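Local coordinates for protein shikimate 5-dehydrogenase (Mycobacterium fortuitum subsp. fortuitum DSM 46621, PDB 4XIJ) that probably catalyses the NADP-dependent interconversion of 3-dehydroshikimate and shikimate, the fourth of seven steps leading to chorismate, at residues 68-73 and 106-111; 96-101 and 254-259; 116-121 and 218-223. One frame throughout, in Å; residues are numbered along the deposited sequence.

Interaction 1: 68-73 and 106-111; sequences VGLSVT and GGWRAD. With SO4 (sulfate ion), chain E; SO4 (sulfate ion), chain F.
The indole of W108 meets strand 67-72 with the far side of its six-membered ring. At the ring edge, close to the ring plane, lies the CA of G69, 4.0 Å from W108 CZ3. L70 comes in obliquely: its CD1 stands 4.1 Å from W108 CH2, and its CG is almost as near, the two side chains crossing at about a right angle. Neither segment lays a group squarely over a face; the ring of F83 also meets the indole, the two planes at about 60°, and V60 of helix 56-61 touches both W108 and L70. The indole is brought here by a first torsion (chi1 -75°) that sets CG opposite the carbonyl carbon, sending the ring across the intervening strand. That strand is 99-102, antiparallel to both partners in the mixed sheet of the substrate-binding domain, so 67-72 and 108-111 run roughly the same way. Their short segments are inclined by 35°. The segment axes come within 8.9 Å. L100 of the middle strand hydrogen-bonds to L70 through the backbone and packs on W108. Past the strand end, T73 turns OG1 away from its own N, where it lies 2.9 Å from O2 of sulfate E and equally close to O3 of sulfate F. K77 and N98 hydrogen-bond to sulfate E and H25 to sulfate F, both ions probably coming from the crystallisation liquor.

Interaction 2: 96-101 and 254-259; sequences SANTLV and FAQVEQ. With SO4 (sulfate ion), chain E.
Hydrogen bonds carry the link between Q256 and T99. Q256 NE2 donates a hydrogen bond to T99 OG1 over 2.9 Å, nearly straight at 163° and close to the plane of the glutamine amide. The same hydroxyl then donates to N98 OD1 at 2.8 Å, reaching it from above the carbonyl plane (63° out). T99 OG1 is thus used in both directions, and N98 OD1 also accepts from the backbone N of T113. At the other end of the asparagine amide, ND2 binds O4 of sulfate E at 3.1 Å. Q256 OE1 is hydrogen-bonded to H32 NE2 and, in one conformer of S71, to S71 OG, which supports this orientation of the amide. Q259 bonds to strand 108-111, OE1 to R109 NH2 and NE2 to D111 OD2. Helix 246-261, from the C-terminal part of the chain, here lies back across the mixed sheet of the N-terminal substrate-binding domain. Van der Waals packing supplies the rest. With T99 OG1 opposite the carbonyl carbon (chi1 -53°), its CG2 also faces Q256, 4.0 Å from CG of that extended side chain. One turn on, V101 CG2 sits 3.3 Å from Q259 OE1 and also touches Q259 CB.

Interaction 3: 116-121 and 218-223; sequences DGVTGA and RVLDAI
L220 reaches from strand 218-221 to V118 and A121 on helix 114-122, joining the parallel, Rossmann-type sheet of the C-terminal domain to a helix that, as in other shikimate dehydrogenases, helps to connect the two domains. The leucine owes its reach to its first torsion: CG stands opposite the backbone N (chi1 172°), extending the side chain from the strand toward the helix. With chi2 at 64°, both methyls come to bear on the helix as a fork. A121 CB faces the fork itself, 3.8 Å from L220 CD1 and 3.9 Å from CD2. CD2 alone goes on to the residue one turn earlier, lying 4.1 Å from V118 CA and 4.2 Å from V118 CG1. The contact is therefore wholly apolar, and M248 of helix 246-261 touches both V118 and L220. R218, on the same side of the strand, folds its guanidinium group toward the end of the helix, where NH2 bonds to L122 O while NE forms a salt bridge with E241. Beyond L220 the strand ends in an Asx turn at D221, whose OD2 is bound by T229 OG1; its OD1 accepts from I223 N at 3.1 Å, from above the carboxylate plane.

In the fold
All three contacts are buried, but their chemistry follows their place in the fold. Interactions 1 and 2 share the mixed sheet, with centres 7 Å apart: strand 99-102 of interaction 2 is the strand that separates the partners of interaction 1, hydrogen-bonded to one of them by V101 N to R109 O at 2.8 Å. Interaction 1 is apolar packing on one face; interaction 2, on the opposite face, is mainly polar. Both reach sulfate E, probably a crystallisation ion, at the same end of the sheet, beside the domain interface. Interaction 3, centred about 17 Å from interaction 2, is an apolar contact with the other sheet; A255 CB touches D116 OD2 between them. Both apolar contacts bury less surface than interaction 2.

Interaction 1: 68-73 and 106-111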
ATOM      1  N   VAL A  68     -16.491  -5.332 -12.611  1.00 10.54           N
ATOM      2  CA  VAL A  68     -16.611  -4.011 -12.026  1.00 10.64           C
ATOM      3  C   VAL A  68     -15.263  -3.474 -11.560  1.00  8.70           C
ATOM      4  O   VAL A  68     -15.066  -2.263 -11.503  1.00 11.24           O
ATOM      5  CB  VAL A  68     -17.607  -4.039 -10.820  1.00 11.36           C
ATOM      6  CG1 VAL A  68     -17.075  -4.888  -9.644  1.00 12.42           C
ATOM      7  CG2 VAL A  68     -17.989  -2.634 -10.365  1.00 11.73           C
ATOM      8  N   GLY A  69     -14.345  -4.345 -11.148  1.00  8.25           N
ATOM      9  CA  GLY A  69     -13.083  -3.878 -10.573  1.00  8.12           C
ATOM     10  C   GLY A  69     -12.088  -5.012 -10.439  1.00  7.88           C
ATOM     11  O   GLY A  69     -12.494  -6.177 -10.366  1.00  8.58           O
ATOM     12  N   LEU A  70     -10.807  -4.654 -10.432  1.00  7.92           N
ATOM     13  CA  LEU A  70      -9.726  -5.590 -10.182  1.00  8.55           C
ATOM     14  C   LEU A  70      -8.737  -5.019  -9.198  1.00  8.23           C
ATOM     15  O   LEU A  70      -8.387  -3.835  -9.284  1.00  8.39           O
ATOM     16  CB  LEU A  70      -8.984  -5.919 -11.482  1.00  9.92           C
ATOM     17  CG  LEU A  70      -9.825  -6.444 -12.630  1.00 11.48           C
ATOM     18  CD1 LEU A  70      -9.039  -6.326 -13.937  1.00 12.91           C
ATOM     19  CD2 LEU A  70     -10.211  -7.884 -12.319  1.00 11.62           C
ATOM     20  N   SER A  71      -8.265  -5.845  -8.282  1.00  7.59           N
ATOM     21  CA  SER A  71      -7.080  -5.555  -7.508  0.50  7.50           C
ATOM     22  C   SER A  71      -5.888  -6.140  -8.251  1.00  8.56           C
ATOM     23  O   SER A  71      -6.014  -7.192  -8.865  1.00  9.20           O
ATOM     24  CB  SER A  71      -7.207  -6.155  -6.111  0.50  6.29           C
ATOM     25  OG  SER A  71      -8.410  -5.678  -5.473  0.50  6.69           O
ATOM     26  N   VAL A  72      -4.751  -5.482  -8.192  1.00  8.37           N
ATOM     27  CA  VAL A  72      -3.590  -5.991  -8.922  1.00  8.73           C
ATOM     28  C   VAL A  72      -2.435  -6.027  -7.954  1.00  9.17           C
ATOM     29  O   VAL A  72      -2.156  -5.042  -7.260  1.00 10.07           O
ATOM     30  CB  VAL A  72      -3.233  -5.103 -10.127  1.00  9.27           C
ATOM     31  CG1 VAL A  72      -1.956  -5.634 -10.825  1.00  9.98           C
ATOM     32  CG2 VAL A  72      -4.401  -5.038 -11.146  1.00  9.50           C
ATOM     33  N   THR A  73      -1.754  -7.151  -7.882  1.00  8.89           N
ATOM     34  CA  THR A  73      -0.575  -7.203  -7.034  1.00  9.50           C
ATOM     35  C   THR A  73       0.646  -7.548  -7.895  1.00 10.13           C
ATOM     36  O   THR A  73       0.560  -7.565  -9.133  1.00 10.21           O
ATOM     37  CB  THR A  73      -0.809  -8.199  -5.850  1.00 10.28           C
ATOM     38  OG1 THR A  73       0.273  -8.069  -4.923  1.00 12.34           O
ATOM     39  CG2 THR A  73      -0.942  -9.691  -6.307  1.00 10.65           C
ATOM     40  N   GLY A 106     -17.385   2.559 -19.865  1.00 15.54           N
ATOM     41  CA  GLY A 106     -16.679   1.427 -20.437  1.00 15.32           C
ATOM     42  C   GLY A 106     -15.202   1.313 -20.172  1.00 14.06           C
ATOM     43  O   GLY A 106     -14.665   0.207 -20.186  1.00 15.76           O
ATOM     44  N   GLY A 107     -14.550   2.443 -19.937  1.00 12.26           N
ATOM     45  CA  GLY A 107     -13.114   2.476 -19.707  1.00 11.13           C
ATOM     46  C   GLY A 107     -12.682   1.833 -18.419  1.00 10.88           C
ATOM     47  O   GLY A 107     -13.523   1.452 -17.602  1.00 12.29           O
ATOM     48  N   TRP A 108     -11.383   1.672 -18.254  1.00  9.73           N
ATOM     49  CA  TRP A 108     -10.823   1.197 -16.993  1.00 10.39           C
ATOM     50  C   TRP A 108      -9.969   2.309 -16.432  1.00  9.32           C
ATOM     51  O   TRP A 108      -9.125   2.885 -17.140  1.00  9.34           O
ATOM     52  CB  TRP A 108      -9.960  -0.053 -17.194  1.00  8.93           C
ATOM     53  CG  TRP A 108     -10.704  -1.314 -17.431  1.00  8.87           C
ATOM     54  CD1 TRP A 108     -10.998  -1.899 -18.650  1.00 10.30           C
ATOM     55  CD2 TRP A 108     -11.249  -2.184 -16.426  1.00  8.53           C
ATOM     56  NE1 TRP A 108     -11.665  -3.090 -18.449  1.00 10.67           N
ATOM     57  CE2 TRP A 108     -11.842  -3.283 -17.100  1.00  9.82           C
ATOM     58  CE3 TRP A 108     -11.275  -2.160 -15.015  1.00  8.88           C
ATOM     59  CZ2 TRP A 108     -12.443  -4.339 -16.420  1.00 10.99           C
ATOM     60  CZ3 TRP A 108     -11.889  -3.215 -14.335  1.00 10.43           C
ATOM     61  CH2 TRP A 108     -12.472  -4.284 -15.045  1.00 12.35           C
ATOM     62  N   ARG A 109     -10.187   2.620 -15.163  1.00  8.42           N
ATOM     63  CA  ARG A 109      -9.416   3.647 -14.476  1.00  8.47           C
ATOM     64  C   ARG A 109      -8.429   3.004 -13.487  1.00  7.69           C
ATOM     65  O   ARG A 109      -8.837   2.230 -12.596  1.00  9.06           O
ATOM     66  CB  ARG A 109     -10.361   4.619 -13.748  1.00  9.32           C
ATOM     67  CG  ARG A 109      -9.631   5.798 -13.038  1.00 10.81           C
ATOM     68  CD  ARG A 109     -10.673   6.707 -12.299  1.00 12.64           C
ATOM     69  NE  ARG A 109     -11.164   6.009 -11.107  1.00 15.93           N
ATOM     70  CZ  ARG A 109     -12.452   5.878 -10.764  1.00 20.57           C
ATOM     71  NH1 ARG A 109     -13.424   6.431 -11.491  1.00 24.09           N
ATOM     72  NH2 ARG A 109     -12.775   5.188  -9.671  1.00 22.13           N
ATOM     73  N   ALA A 110      -7.149   3.346 -13.618  1.00  8.04           N
ATOM     74  CA  ALA A 110      -6.123   2.878 -12.712  1.00  7.54           C
ATOM     75  C   ALA A 110      -5.966   3.768 -11.494  1.00  7.44           C
ATOM     76  O   ALA A 110      -5.962   4.988 -11.621  1.00  9.03           O
ATOM     77  CB  ALA A 110      -4.780   2.818 -13.403  1.00  9.30           C
ATOM     78  N   ASP A 111      -5.821   3.159 -10.320  1.00  7.57           N
ATOM     79  CA  ASP A 111      -5.530   3.941  -9.127  1.00  7.39           C
ATOM     80  C   ASP A 111      -4.500   3.191  -8.307  1.00  7.32           C
ATOM     81  O   ASP A 111      -4.217   1.994  -8.561  1.00  7.35           O
ATOM     82  CB  ASP A 111      -6.808   4.212  -8.303  1.00  8.07           C
ATOM     83  CG  ASP A 111      -6.640   5.272  -7.205  1.00  8.98           C
ATOM     84  OD1 ASP A 111      -5.656   6.062  -7.200  1.00  8.95           O
ATOM     85  OD2 ASP A 111      -7.553   5.343  -6.348  1.00 10.32           O
TER
HETATM   86  S   SO4 E 304      -1.267  -5.011  -3.018  0.55 20.15           S
HETATM   87  O1  SO4 E 304      -1.268  -5.193  -1.542  0.55 22.24           O
HETATM   88  O2  SO4 E 304       0.018  -5.598  -3.510  0.55 17.29           O
HETATM   89  O3  SO4 E 304      -2.405  -5.715  -3.678  0.55 21.55           O
HETATM   90  O4  SO4 E 304      -1.552  -3.588  -3.243  0.55 17.50           O
HETATM   91  S   SO4 F 305       0.279  -9.747  -1.586  0.72 25.74           S
HETATM   92  O1  SO4 F 305      -0.552 -10.238  -0.480  0.72 25.85           O
HETATM   93  O2  SO4 F 305       1.615 -10.320  -1.497  0.72 28.13           O
HETATM   94  O3  SO4 F 305      -0.363  -9.958  -2.879  0.72 24.21           O
HETATM   95  O4  SO4 F 305       0.424  -8.300  -1.380  0.72 28.29           O

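Interaction 2: 96-101 and 254-259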
ATOM      1  N   SER A  96       2.744   3.256 -10.588  1.00 10.00           N
ATOM      2  CA  SER A  96       2.181   1.909 -10.717  1.00  9.65           C
ATOM      3  C   SER A  96       0.770   1.969 -10.159  1.00  9.21           C
ATOM      4  O   SER A  96       0.426   2.905  -9.452  1.00  9.58           O
ATOM      5  CB  SER A  96       3.036   0.847  -9.954  1.00 10.74           C
ATOM      6  OG  SER A  96       2.819   0.989  -8.555  1.00 14.96           O
ATOM      7  N   ALA A  97      -0.035   0.949 -10.463  1.00  9.21           N
ATOM      8  CA  ALA A  97      -1.425   0.879 -10.019  1.00  8.57           C
ATOM      9  C   ALA A  97      -1.766  -0.475  -9.414  1.00  9.11           C
ATOM     10  O   ALA A  97      -1.466  -1.528 -10.016  1.00 10.54           O
ATOM     11  CB  ALA A  97      -2.395   1.169 -11.200  1.00  8.55           C
ATOM     12  N   ASN A  98      -2.404  -0.466  -8.242  1.00  7.56           N
ATOM     13  CA  ASN A  98      -2.855  -1.727  -7.674  1.00  7.56           C
ATOM     14  C   ASN A  98      -4.366  -1.930  -7.809  1.00  7.09           C
ATOM     15  O   ASN A  98      -4.913  -2.848  -7.213  1.00  7.38           O
ATOM     16  CB  ASN A  98      -2.463  -1.824  -6.192  1.00  7.90           C
ATOM     17  CG  ASN A  98      -3.364  -0.956  -5.308  1.00  8.01           C
ATOM     18  OD1 ASN A  98      -3.878   0.052  -5.771  1.00  8.45           O
ATOM     19  ND2 ASN A  98      -3.591  -1.358  -4.065  1.00  9.92           N
ATOM     20  N   THR A  99      -5.020  -1.072  -8.590  1.00  7.70           N
ATOM     21  CA  THR A  99      -6.478  -1.046  -8.677  1.00  7.98           C
ATOM     22  C   THR A  99      -6.895  -0.655 -10.068  1.00  7.34           C
ATOM     23  O   THR A  99      -6.347   0.300 -10.638  1.00  8.96           O
ATOM     24  CB  THR A  99      -7.107  -0.027  -7.699  1.00  7.85           C
ATOM     25  OG1 THR A  99      -6.630  -0.262  -6.362  1.00  8.13           O
ATOM     26  CG2 THR A  99      -8.670  -0.136  -7.676  1.00 10.31           C
ATOM     27  N   LEU A 100      -7.856  -1.405 -10.612  1.00  7.58           N
ATOM     28  CA  LEU A 100      -8.472  -1.051 -11.908  1.00  7.34           C
ATOM     29  C   LEU A 100      -9.961  -1.015 -11.700  1.00  8.13           C
ATOM     30  O   LEU A 100     -10.528  -1.987 -11.200  1.00  9.29           O
ATOM     31  CB  LEU A 100      -8.093  -2.056 -12.996  1.00  8.54           C
ATOM     32  CG  LEU A 100      -6.629  -2.011 -13.450  1.00  8.66           C
ATOM     33  CD1 LEU A 100      -6.286  -3.272 -14.261  1.00 10.45           C
ATOM     34  CD2 LEU A 100      -6.385  -0.722 -14.236  1.00  9.68           C
ATOM     35  N   VAL A 101     -10.571   0.125 -12.015  1.00  8.86           N
ATOM     36  CA  VAL A 101     -12.008   0.272 -11.781  1.00 10.97           C
ATOM     37  C   VAL A 101     -12.734   0.482 -13.099  1.00 10.61           C
ATOM     38  O   VAL A 101     -12.340   1.341 -13.887  1.00 11.24           O
ATOM     39  CB  VAL A 101     -12.344   1.460 -10.849  1.00 12.67           C
ATOM     40  CG1 VAL A 101     -13.906   1.499 -10.552  1.00 13.05           C
ATOM     41  CG2 VAL A 101     -11.558   1.320  -9.562  1.00 14.06           C
ATOM     42  N   PHE A 254     -10.185  -0.579   1.853  1.00 11.52           N
ATOM     43  CA  PHE A 254     -11.331   0.341   2.051  1.00 11.91           C
ATOM     44  C   PHE A 254     -11.578   1.084   0.744  1.00 11.64           C
ATOM     45  O   PHE A 254     -12.718   1.202   0.239  1.00 11.88           O
ATOM     46  CB  PHE A 254     -11.048   1.399   3.109  1.00 11.97           C
ATOM     47  CG  PHE A 254     -11.068   0.945   4.530  1.00 12.69           C
ATOM     48  CD1 PHE A 254     -11.725  -0.208   4.944  1.00 12.66           C
ATOM     49  CD2 PHE A 254     -10.446   1.741   5.491  1.00 13.28           C
ATOM     50  CE1 PHE A 254     -11.791  -0.537   6.296  1.00 12.99           C
ATOM     51  CE2 PHE A 254     -10.486   1.413   6.833  1.00 13.92           C
ATOM     52  CZ  PHE A 254     -11.156   0.263   7.249  1.00 13.34           C
ATOM     53  N   ALA A 255     -10.487   1.598   0.181  1.00 12.81           N
ATOM     54  CA  ALA A 255     -10.618   2.467  -0.974  1.00 12.10           C
ATOM     55  C   ALA A 255     -11.091   1.708  -2.248  1.00 12.33           C
ATOM     56  O   ALA A 255     -11.925   2.182  -3.013  1.00 12.76           O
ATOM     57  CB  ALA A 255      -9.268   3.176  -1.204  1.00 14.10           C
ATOM     58  N   GLN A 256     -10.619   0.484  -2.410  1.00 10.95           N
ATOM     59  CA  GLN A 256     -11.088  -0.356  -3.506  1.00 11.13           C
ATOM     60  C   GLN A 256     -12.562  -0.693  -3.362  1.00  9.95           C
ATOM     61  O   GLN A 256     -13.325  -0.624  -4.339  1.00 10.12           O
ATOM     62  CB  GLN A 256     -10.287  -1.644  -3.568  1.00  9.64           C
ATOM     63  CG  GLN A 256      -8.810  -1.391  -3.871  1.00  8.26           C
ATOM     64  CD  GLN A 256      -8.018  -2.652  -3.973  1.00  9.64           C
ATOM     65  OE1 GLN A 256      -8.392  -3.661  -3.361  1.00 11.59           O
ATOM     66  NE2 GLN A 256      -6.911  -2.613  -4.707  1.00 11.40           N
ATOM     67  N   VAL A 257     -12.983  -1.064  -2.143  1.00  8.81           N
ATOM     68  CA  VAL A 257     -14.399  -1.417  -1.937  1.00  8.71           C
ATOM     69  C   VAL A 257     -15.290  -0.213  -2.272  1.00  9.08           C
ATOM     70  O   VAL A 257     -16.347  -0.396  -2.935  1.00  9.85           O
ATOM     71  CB  VAL A 257     -14.646  -1.917  -0.510  1.00  9.01           C
ATOM     72  CG1 VAL A 257     -16.169  -1.980  -0.169  1.00  8.96           C
ATOM     73  CG2 VAL A 257     -13.965  -3.291  -0.329  1.00  9.60           C
ATOM     74  N   GLU A 258     -14.874   1.000  -1.859  1.00  9.61           N
ATOM     75  CA  GLU A 258     -15.704   2.157  -2.110  1.00 10.29           C
ATOM     76  C   GLU A 258     -15.776   2.433  -3.614  1.00 10.29           C
ATOM     77  O   GLU A 258     -16.855   2.758  -4.154  1.00 11.27           O
ATOM     78  CB  GLU A 258     -15.188   3.368  -1.338  1.00 11.07           C
ATOM     79  CG  GLU A 258     -15.345   3.138   0.137  1.00 13.21           C
ATOM     80  CD  GLU A 258     -15.119   4.403   0.947  1.00 16.69           C
ATOM     81  OE1 GLU A 258     -14.658   5.430   0.389  1.00 18.82           O
ATOM     82  OE2 GLU A 258     -15.391   4.373   2.172  1.00 17.78           O
ATOM     83  N   GLN A 259     -14.648   2.326  -4.314  1.00 11.54           N
ATOM     84  CA  GLN A 259     -14.683   2.570  -5.744  1.00 11.82           C
ATOM     85  C   GLN A 259     -15.475   1.513  -6.515  1.00 11.91           C
ATOM     86  O   GLN A 259     -16.127   1.835  -7.534  1.00 12.53           O
ATOM     87  CB  GLN A 259     -13.254   2.656  -6.305  1.00 12.85           C
ATOM     88  CG  GLN A 259     -12.543   3.928  -5.806  1.00 14.09           C
ATOM     89  CD  GLN A 259     -11.188   4.117  -6.446  1.00 14.01           C
ATOM     90  OE1 GLN A 259     -11.057   4.016  -7.659  1.00 17.02           O
ATOM     91  NE2 GLN A 259     -10.159   4.380  -5.640  1.00 13.73           N
TER
HETATM   92  S   SO4 E 304      -1.267  -5.011  -3.018  0.55 20.15           S
HETATM   93  O1  SO4 E 304      -1.268  -5.193  -1.542  0.55 22.24           O
HETATM   94  O2  SO4 E 304       0.018  -5.598  -3.510  0.55 17.29           O
HETATM   95  O3  SO4 E 304      -2.405  -5.715  -3.678  0.55 21.55           O
HETATM   96  O4  SO4 E 304      -1.552  -3.588  -3.243  0.55 17.50           O

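Interaction 3: 116-121 and 218-223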
ATOM      1  N   ASP A 116      -3.209   4.873   0.144  1.00  8.59           N
ATOM      2  CA  ASP A 116      -4.155   4.905   1.251  1.00  8.25           C
ATOM      3  C   ASP A 116      -3.734   3.962   2.370  1.00  6.66           C
ATOM      4  O   ASP A 116      -4.039   4.213   3.549  1.00  7.96           O
ATOM      5  CB  ASP A 116      -5.558   4.439   0.826  1.00 10.15           C
ATOM      6  CG  ASP A 116      -6.183   5.287  -0.238  1.00 12.93           C
ATOM      7  OD1 ASP A 116      -6.277   6.486  -0.055  1.00 14.40           O
ATOM      8  OD2 ASP A 116      -6.559   4.742  -1.276  1.00 14.40           O
ATOM      9  N   GLY A 117      -3.119   2.827   2.013  1.00  6.80           N
ATOM     10  CA  GLY A 117      -2.607   1.933   3.038  1.00  7.97           C
ATOM     11  C   GLY A 117      -1.740   2.682   4.050  1.00  8.25           C
ATOM     12  O   GLY A 117      -1.882   2.511   5.282  1.00  9.73           O
ATOM     13  N   VAL A 118      -0.840   3.522   3.548  1.00  7.71           N
ATOM     14  CA  VAL A 118       0.070   4.212   4.442  1.00  7.64           C
ATOM     15  C   VAL A 118      -0.601   5.454   5.037  1.00  6.85           C
ATOM     16  O   VAL A 118      -0.482   5.683   6.254  1.00  8.63           O
ATOM     17  CB  VAL A 118       1.351   4.597   3.680  1.00  8.16           C
ATOM     18  CG1 VAL A 118       2.266   5.550   4.514  1.00  9.31           C
ATOM     19  CG2 VAL A 118       2.098   3.355   3.276  1.00  9.96           C
ATOM     20  N   THR A 119      -1.311   6.266   4.242  1.00  7.34           N
ATOM     21  CA  THR A 119      -1.917   7.468   4.865  1.00  7.35           C
ATOM     22  C   THR A 119      -2.972   7.086   5.906  1.00  8.07           C
ATOM     23  O   THR A 119      -3.081   7.732   6.952  1.00  8.72           O
ATOM     24  CB  THR A 119      -2.584   8.439   3.818  1.00  8.59           C
ATOM     25  OG1 THR A 119      -3.660   7.746   3.161  1.00  9.50           O
ATOM     26  CG2 THR A 119      -1.577   8.904   2.744  1.00  9.64           C
ATOM     27  N   GLY A 120      -3.718   6.021   5.620  1.00  8.40           N
ATOM     28  CA  GLY A 120      -4.776   5.560   6.503  1.00  7.70           C
ATOM     29  C   GLY A 120      -4.180   4.928   7.754  1.00  7.25           C
ATOM     30  O   GLY A 120      -4.685   5.149   8.876  1.00  9.91           O
ATOM     31  N   ALA A 121      -3.159   4.076   7.588  1.00  8.16           N
ATOM     32  CA  ALA A 121      -2.601   3.386   8.768  1.00  8.98           C
ATOM     33  C   ALA A 121      -1.899   4.343   9.716  1.00  9.36           C
ATOM     34  O   ALA A 121      -1.987   4.195  10.939  1.00 10.55           O
ATOM     35  CB  ALA A 121      -1.620   2.279   8.305  1.00  9.22           C
ATOM     36  N   ARG A 218       6.530   7.203  16.253  1.00  9.65           N
ATOM     37  CA  ARG A 218       5.455   6.415  15.660  1.00 10.42           C
ATOM     38  C   ARG A 218       6.024   5.694  14.464  1.00  8.57           C
ATOM     39  O   ARG A 218       6.604   6.296  13.569  1.00  9.95           O
ATOM     40  CB  ARG A 218       4.295   7.316  15.277  1.00 11.16           C
ATOM     41  CG  ARG A 218       3.806   8.066  16.490  1.00 13.06           C
ATOM     42  CD  ARG A 218       2.545   8.844  16.178  1.00 15.05           C
ATOM     43  NE  ARG A 218       1.396   7.990  15.865  1.00 16.31           N
ATOM     44  CZ  ARG A 218       0.812   7.920  14.673  1.00 18.06           C
ATOM     45  NH1 ARG A 218       1.281   8.656  13.684  1.00 19.68           N
ATOM     46  NH2 ARG A 218      -0.241   7.117  14.490  1.00 18.82           N
ATOM     47  N   VAL A 219       5.890   4.381  14.446  1.00  8.94           N
ATOM     48  CA  VAL A 219       6.461   3.557  13.390  1.00  8.89           C
ATOM     49  C   VAL A 219       5.395   2.642  12.802  1.00  8.45           C
ATOM     50  O   VAL A 219       4.764   1.873  13.545  1.00  9.81           O
ATOM     51  CB  VAL A 219       7.651   2.714  13.922  1.00  9.06           C
ATOM     52  CG1 VAL A 219       8.159   1.791  12.804  1.00 10.13           C
ATOM     53  CG2 VAL A 219       8.755   3.675  14.425  1.00 10.84           C
ATOM     54  N   LEU A 220       5.179   2.759  11.490  1.00  8.14           N
ATOM     55  CA  LEU A 220       4.368   1.838  10.713  1.00  7.84           C
ATOM     56  C   LEU A 220       5.301   0.786  10.132  1.00  8.67           C
ATOM     57  O   LEU A 220       6.179   1.099   9.328  1.00  9.72           O
ATOM     58  CB  LEU A 220       3.591   2.587   9.614  1.00  7.65           C
ATOM     59  CG  LEU A 220       2.861   1.709   8.616  1.00  8.43           C
ATOM     60  CD1 LEU A 220       1.779   0.921   9.338  1.00  9.96           C
ATOM     61  CD2 LEU A 220       2.241   2.630   7.549  1.00  8.76           C
ATOM     62  N   ASP A 221       5.129  -0.451  10.602  1.00  9.30           N
ATOM     63  CA  ASP A 221       5.903  -1.573  10.127  1.00  9.08           C
ATOM     64  C   ASP A 221       5.038  -2.337   9.107  1.00 10.73           C
ATOM     65  O   ASP A 221       3.940  -2.779   9.435  1.00 11.88           O
ATOM     66  CB  ASP A 221       6.270  -2.468  11.321  1.00  9.93           C
ATOM     67  CG  ASP A 221       7.266  -3.541  10.980  1.00 10.98           C
ATOM     68  OD1 ASP A 221       7.592  -3.754   9.800  1.00 10.67           O
ATOM     69  OD2 ASP A 221       7.789  -4.149  11.930  1.00 12.23           O
ATOM     70  N   ALA A 222       5.523  -2.483   7.878  1.00 10.14           N
ATOM     71  CA  ALA A 222       4.795  -3.213   6.847  1.00 10.46           C
ATOM     72  C   ALA A 222       4.612  -4.689   7.223  1.00 11.63           C
ATOM     73  O   ALA A 222       3.691  -5.351   6.726  1.00 11.96           O
ATOM     74  CB  ALA A 222       5.515  -3.105   5.512  1.00 11.61           C
ATOM     75  N   ILE A 223       5.490  -5.203   8.077  1.00 10.91           N
ATOM     76  CA  ILE A 223       5.399  -6.595   8.501  1.00 10.96           C
ATOM     77  C   ILE A 223       4.294  -6.771   9.524  1.00 12.94           C
ATOM     78  O   ILE A 223       4.068  -5.872  10.370  1.00 13.99           O
ATOM     79  CB  ILE A 223       6.747  -7.061   9.086  1.00 11.11           C
ATOM     80  CG1 ILE A 223       7.867  -6.834   8.058  1.00 11.69           C
ATOM     81  CG2 ILE A 223       6.663  -8.500   9.544  1.00 12.17           C
ATOM     82  CD1 ILE A 223       7.646  -7.548   6.734  1.00 11.74           C
TER